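Local structure of glutamate racemase (2JFN) at residues Met165-Val178 with Gly203-Leu215. The protein is an alpha/beta enzyme of the Asp/Glu/hydantoin racemase family that binds glutamic acid in one pocket and uridine-5'-diphosphate-N-acetylmuramoyl-L-alanine at another site. Numbering follows the deposited sequence.
Sequences MVELAEAKLHGEDV and GCTHFPLLQEELL. With GLU (glutamic acid), chain B.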
loop_
_atom_site.group_PDB
_atom_site.type_symbol
_atom_site.label_atom_id
_atom_site.label_comp_id
_atom_site.label_asym_id
_atom_site.label_seq_id
_atom_site.Cartn_x
_atom_site.Cartn_y
_atom_site.Cartn_z
ATOM N N MET A 165 11.085 -6.875 5.647
ATOM C CA MET A 165 10.301 -5.885 6.371
ATOM C C MET A 165 8.816 -6.070 6.053
ATOM O O MET A 165 7.952 -5.854 6.906
ATOM C CB MET A 165 10.757 -4.477 5.998
ATOM C CG MET A 165 10.297 -3.423 6.993
ATOM S SD MET A 165 10.934 -1.779 6.616
ATOM C CE MET A 165 12.614 -1.928 7.166
ATOM N N VAL A 166 8.522 -6.475 4.821
ATOM C CA VAL A 166 7.138 -6.702 4.435
ATOM C C VAL A 166 6.579 -7.808 5.327
ATOM O O VAL A 166 5.461 -7.711 5.824
ATOM C CB VAL A 166 7.026 -7.136 2.961
ATOM C CG1 VAL A 166 5.566 -7.417 2.615
ATOM C CG2 VAL A 166 7.586 -6.047 2.056
ATOM N N GLU A 167 7.377 -8.854 5.526
ATOM C CA GLU A 167 6.974 -9.981 6.359
ATOM C C GLU A 167 6.792 -9.571 7.813
ATOM O O GLU A 167 5.915 -10.083 8.506
ATOM C CB GLU A 167 8.008 -11.109 6.265
ATOM C CG GLU A 167 7.962 -11.865 4.958
ATOM C CD GLU A 167 6.557 -12.340 4.616
ATOM O OE1 GLU A 167 5.871 -12.891 5.508
ATOM O OE2 GLU A 167 6.131 -12.165 3.453
ATOM N N LEU A 168 7.627 -8.651 8.279
ATOM C CA LEU A 168 7.521 -8.182 9.650
ATOM C C LEU A 168 6.170 -7.496 9.818
ATOM O O LEU A 168 5.496 -7.673 10.835
ATOM C CB LEU A 168 8.669 -7.215 9.971
ATOM C CG LEU A 168 10.036 -7.895 10.083
ATOM C CD1 LEU A 168 11.118 -6.857 10.292
ATOM C CD2 LEU A 168 10.012 -8.886 11.236
ATOM N N ALA A 169 5.768 -6.731 8.806
ATOM C CA ALA A 169 4.485 -6.031 8.844
ATOM C C ALA A 169 3.356 -7.061 8.832
ATOM O O ALA A 169 2.395 -6.947 9.596
ATOM C CB ALA A 169 4.355 -5.079 7.641
ATOM N N GLU A 170 3.467 -8.063 7.965
ATOM C CA GLU A 170 2.447 -9.111 7.906
ATOM C C GLU A 170 2.339 -9.763 9.282
ATOM O O GLU A 170 1.250 -9.875 9.842
ATOM C CB GLU A 170 2.813 -10.174 6.862
ATOM C CG GLU A 170 2.558 -9.764 5.414
ATOM C CD GLU A 170 1.075 -9.739 5.048
ATOM O OE1 GLU A 170 0.684 -8.896 4.208
ATOM O OE2 GLU A 170 0.299 -10.564 5.584
ATOM N N ALA A 171 3.478 -10.180 9.830
ATOM C CA ALA A 171 3.496 -10.816 11.143
ATOM C C ALA A 171 2.798 -9.953 12.183
ATOM O O ALA A 171 1.953 -10.433 12.941
ATOM C CB ALA A 171 4.931 -11.079 11.575
ATOM N N LYS A 172 3.150 -8.674 12.222
ATOM C CA LYS A 172 2.556 -7.772 13.193
ATOM C C LYS A 172 1.032 -7.787 13.182
ATOM O O LYS A 172 0.406 -7.960 14.230
ATOM C CB LYS A 172 3.056 -6.343 12.976
ATOM C CG LYS A 172 2.500 -5.354 13.987
ATOM C CD LYS A 172 3.041 -3.947 13.750
ATOM C CE LYS A 172 2.504 -2.973 14.788
ATOM N NZ LYS A 172 3.058 -1.613 14.588
ATOM N N LEU A 173 0.428 -7.608 12.012
ATOM C CA LEU A 173 -1.025 -7.594 11.936
ATOM C C LEU A 173 -1.634 -8.984 12.095
ATOM O O LEU A 173 -2.851 -9.128 12.174
ATOM C CB LEU A 173 -1.499 -6.957 10.624
ATOM C CG LEU A 173 -1.101 -5.507 10.303
ATOM C CD1 LEU A 173 -2.307 -4.782 9.723
ATOM C CD2 LEU A 173 -0.603 -4.786 11.540
ATOM N N HIS A 174 -0.791 -10.009 12.133
ATOM C CA HIS A 174 -1.289 -11.366 12.316
ATOM C C HIS A 174 -1.231 -11.725 13.795
ATOM O O HIS A 174 -1.663 -12.803 14.197
ATOM C CB HIS A 174 -0.477 -12.358 11.479
ATOM C CG HIS A 174 -0.929 -12.441 10.054
ATOM N ND1 HIS A 174 -1.981 -13.238 9.651
ATOM C CD2 HIS A 174 -0.515 -11.778 8.947
ATOM C CE1 HIS A 174 -2.194 -13.061 8.359
ATOM N NE2 HIS A 174 -1.320 -12.179 7.909
ATOM N N GLY A 175 -0.700 -10.809 14.601
ATOM C CA GLY A 175 -0.628 -11.042 16.032
ATOM C C GLY A 175 0.753 -11.279 16.612
ATOM O O GLY A 175 0.896 -11.417 17.829
ATOM N N GLU A 176 1.773 -11.338 15.762
ATOM C CA GLU A 176 3.131 -11.552 16.249
ATOM C C GLU A 176 3.808 -10.219 16.533
ATOM O O GLU A 176 3.508 -9.213 15.892
ATOM C CB GLU A 176 3.962 -12.343 15.231
ATOM C CG GLU A 176 3.512 -13.783 15.021
ATOM C CD GLU A 176 2.355 -13.911 14.047
ATOM O OE1 GLU A 176 2.550 -13.612 12.846
ATOM O OE2 GLU A 176 1.252 -14.313 14.479
ATOM N N ASP A 177 4.718 -10.213 17.500
ATOM C CA ASP A 177 5.434 -9.000 17.869
ATOM C C ASP A 177 6.629 -8.819 16.949
ATOM O O ASP A 177 7.297 -9.783 16.587
ATOM C CB ASP A 177 5.896 -9.095 19.321
ATOM C CG ASP A 177 4.751 -9.411 20.269
ATOM O OD1 ASP A 177 3.965 -8.487 20.587
ATOM O OD2 ASP A 177 4.629 -10.590 20.677
ATOM N N VAL A 178 6.888 -7.577 16.569
ATOM C CA VAL A 178 7.998 -7.275 15.681
ATOM C C VAL A 178 9.323 -7.252 16.440
ATOM O O VAL A 178 9.463 -6.551 17.439
ATOM C CB VAL A 178 7.791 -5.904 14.993
ATOM C CG1 VAL A 178 8.921 -5.632 14.015
ATOM C CG2 VAL A 178 6.438 -5.878 14.287
ATOM N N GLY A 203 8.129 3.535 0.740
ATOM C CA GLY A 203 7.664 3.210 -0.599
ATOM C C GLY A 203 7.040 1.834 -0.723
ATOM O O GLY A 203 7.066 1.214 -1.783
ATOM N N CYS A 204 6.504 1.346 0.384
ATOM C CA CYS A 204 5.820 0.062 0.421
ATOM C C CYS A 204 4.661 0.328 1.373
ATOM O O CYS A 204 4.876 0.784 2.497
ATOM C CB CYS A 204 6.742 -1.025 0.971
ATOM S SG CYS A 204 6.050 -2.678 0.847
ATOM N N THR A 205 3.432 0.072 0.933
ATOM C CA THR A 205 2.277 0.342 1.789
ATOM C C THR A 205 2.266 -0.487 3.074
ATOM O O THR A 205 1.493 -0.216 3.995
ATOM C CB THR A 205 0.939 0.146 1.024
ATOM O OG1 THR A 205 0.773 -1.233 0.674
ATOM C CG2 THR A 205 0.938 0.984 -0.251
ATOM N N HIS A 206 3.121 -1.501 3.144
ATOM C CA HIS A 206 3.215 -2.312 4.358
ATOM C C HIS A 206 3.989 -1.566 5.454
ATOM O O HIS A 206 3.720 -1.726 6.651
ATOM C CB HIS A 206 3.962 -3.624 4.092
ATOM C CG HIS A 206 3.084 -4.765 3.673
ATOM N ND1 HIS A 206 2.531 -4.862 2.414
ATOM C CD2 HIS A 206 2.701 -5.879 4.339
ATOM C CE1 HIS A 206 1.848 -5.989 2.321
ATOM N NE2 HIS A 206 1.936 -6.624 3.475
ATOM N N PHE A 207 4.949 -0.748 5.037
ATOM C CA PHE A 207 5.815 -0.058 5.989
ATOM C C PHE A 207 5.201 0.928 6.976
ATOM O O PHE A 207 5.607 0.951 8.136
ATOM C CB PHE A 207 7.007 0.560 5.236
ATOM C CG PHE A 207 7.859 -0.465 4.509
ATOM C CD1 PHE A 207 8.878 -0.061 3.644
ATOM C CD2 PHE A 207 7.628 -1.836 4.674
ATOM C CE1 PHE A 207 9.651 -1.000 2.955
ATOM C CE2 PHE A 207 8.396 -2.782 3.988
ATOM C CZ PHE A 207 9.407 -2.364 3.128
ATOM N N PRO A 208 4.222 1.754 6.551
ATOM C CA PRO A 208 3.643 2.686 7.526
ATOM C C PRO A 208 3.092 1.935 8.746
ATOM O O PRO A 208 3.001 2.489 9.842
ATOM C CB PRO A 208 2.540 3.376 6.724
ATOM C CG PRO A 208 3.129 3.432 5.354
ATOM C CD PRO A 208 3.713 2.031 5.193
ATOM N N LEU A 209 2.733 0.670 8.543
ATOM C CA LEU A 209 2.202 -0.168 9.621
ATOM C C LEU A 209 3.263 -0.409 10.695
ATOM O O LEU A 209 2.942 -0.790 11.823
ATOM C CB LEU A 209 1.739 -1.522 9.063
ATOM C CG LEU A 209 0.582 -1.492 8.064
ATOM C CD1 LEU A 209 0.348 -2.887 7.517
ATOM C CD2 LEU A 209 -0.667 -0.959 8.750
ATOM N N LEU A 210 4.523 -0.190 10.333
ATOM C CA LEU A 210 5.649 -0.383 11.248
ATOM C C LEU A 210 6.219 0.950 11.725
ATOM O O LEU A 210 7.321 0.999 12.281
ATOM C CB LEU A 210 6.761 -1.171 10.546
ATOM C CG LEU A 210 6.447 -2.612 10.128
ATOM C CD1 LEU A 210 7.542 -3.126 9.229
ATOM C CD2 LEU A 210 6.299 -3.490 11.364
ATOM N N GLN A 211 5.477 2.028 11.514
ATOM C CA GLN A 211 5.970 3.340 11.913
ATOM C C GLN A 211 6.567 3.385 13.317
ATOM O O GLN A 211 7.694 3.843 13.495
ATOM C CB GLN A 211 4.870 4.403 11.790
ATOM C CG GLN A 211 5.362 5.783 12.226
ATOM C CD GLN A 211 4.420 6.907 11.855
ATOM O OE1 GLN A 211 4.200 7.184 10.671
ATOM N NE2 GLN A 211 3.860 7.569 12.868
ATOM N N GLU A 212 5.828 2.907 14.312
ATOM C CA GLU A 212 6.330 2.939 15.685
ATOM C C GLU A 212 7.672 2.227 15.814
ATOM O O GLU A 212 8.633 2.788 16.345
ATOM C CB GLU A 212 5.311 2.317 16.646
ATOM C CG GLU A 212 5.636 2.552 18.116
ATOM C CD GLU A 212 4.392 2.659 18.992
ATOM O OE1 GLU A 212 3.590 3.601 18.791
ATOM O OE2 GLU A 212 4.213 1.801 19.883
ATOM N N GLU A 213 7.737 0.995 15.316
ATOM C CA GLU A 213 8.963 0.216 15.372
ATOM C C GLU A 213 10.107 0.913 14.632
ATOM O O GLU A 213 11.238 0.947 15.122
ATOM C CB GLU A 213 8.742 -1.173 14.764
ATOM C CG GLU A 213 7.832 -2.103 15.560
ATOM C CD GLU A 213 6.345 -1.829 15.370
ATOM O OE1 GLU A 213 5.975 -0.993 14.515
ATOM O OE2 GLU A 213 5.540 -2.467 16.081
ATOM N N LEU A 214 9.816 1.454 13.449
ATOM C CA LEU A 214 10.840 2.142 12.659
ATOM C C LEU A 214 11.411 3.342 13.401
ATOM O O LEU A 214 12.616 3.580 13.374
ATOM C CB LEU A 214 10.272 2.603 11.314
ATOM C CG LEU A 214 10.018 1.491 10.288
ATOM C CD1 LEU A 214 9.258 2.048 9.092
ATOM C CD2 LEU A 214 11.358 0.887 9.856
ATOM N N LEU A 215 10.543 4.089 14.067
ATOM C CA LEU A 215 10.984 5.262 14.799
ATOM C C LEU A 215 11.828 4.915 16.023
ATOM O O LEU A 215 12.580 5.750 16.516
ATOM C CB LEU A 215 9.773 6.111 15.190
ATOM C CG LEU A 215 9.115 6.763 13.968
ATOM C CD1 LEU A 215 7.868 7.514 14.379
ATOM C CD2 LEU A 215 10.109 7.707 13.304
HETATM N N GLU B . 1.930 -3.615 -0.003
HETATM C CA GLU B . 3.188 -3.934 -0.684
HETATM C C GLU B . 3.441 -2.885 -1.750
HETATM O O GLU B . 3.130 -1.659 -1.528
HETATM C CB GLU B . 3.096 -5.331 -1.316
HETATM C CG GLU B . 4.376 -6.144 -1.020
HETATM C CD GLU B . 4.435 -7.401 -1.878
HETATM O OE1 GLU B . 5.521 -7.833 -2.254
HETATM O OE2 GLU B . 3.402 -7.999 -2.194
HETATM O OXT GLU B . 3.972 -3.215 -2.861
HETATM O O HOH W 1 5.654 -4.987 17.549
#
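With CG turned opposite the carbonyl carbon and the chain bent at chi2 (-73°), Glu170 brings its carboxylate to the His206 ring, forming a His-carboxylate hydrogen bond at the wall of the glutamic acid pocket. In this alpha/beta fold of the Asp/Glu racemase family, the loop after strand 199-202, with Cys204, Thr205 and His206 lining the pocket, packs on helix 163-174. His206 NE2 donates an almost straight bond to Glu170 OE1 (2.7 Å), meeting the oxygen on its anti side, while ND1 accepts from the ligand amino group. Both ring nitrogens meet their partners near the ring plane, though the carboxylate is turned 47° from it; Val166 CG1 lies over the ring centre in a CH-pi contact, which probably limits the ring's tilt. Glu170 OE1 also takes the backbone N-H of Val31, so the second-shell acid is itself held.

Met165 SD sits over one face of Phe207, 3.6 Å from the ring centroid, with Cys204 CB over the opposite face. Small Ala169 leaves room for Leu210, whose CD1 meets Met165 CG and whose CD2 meets Val178 CG2. Farther along the helix, Lys172 is fully extended (chi1 -178°); NZ bridges Glu213 OE1 and OE2 on their syn sides in a salt bridge and also donates to Leu209 O. A water joins Val178 N (3.0 Å) to Glu213 OE2 (2.9 Å).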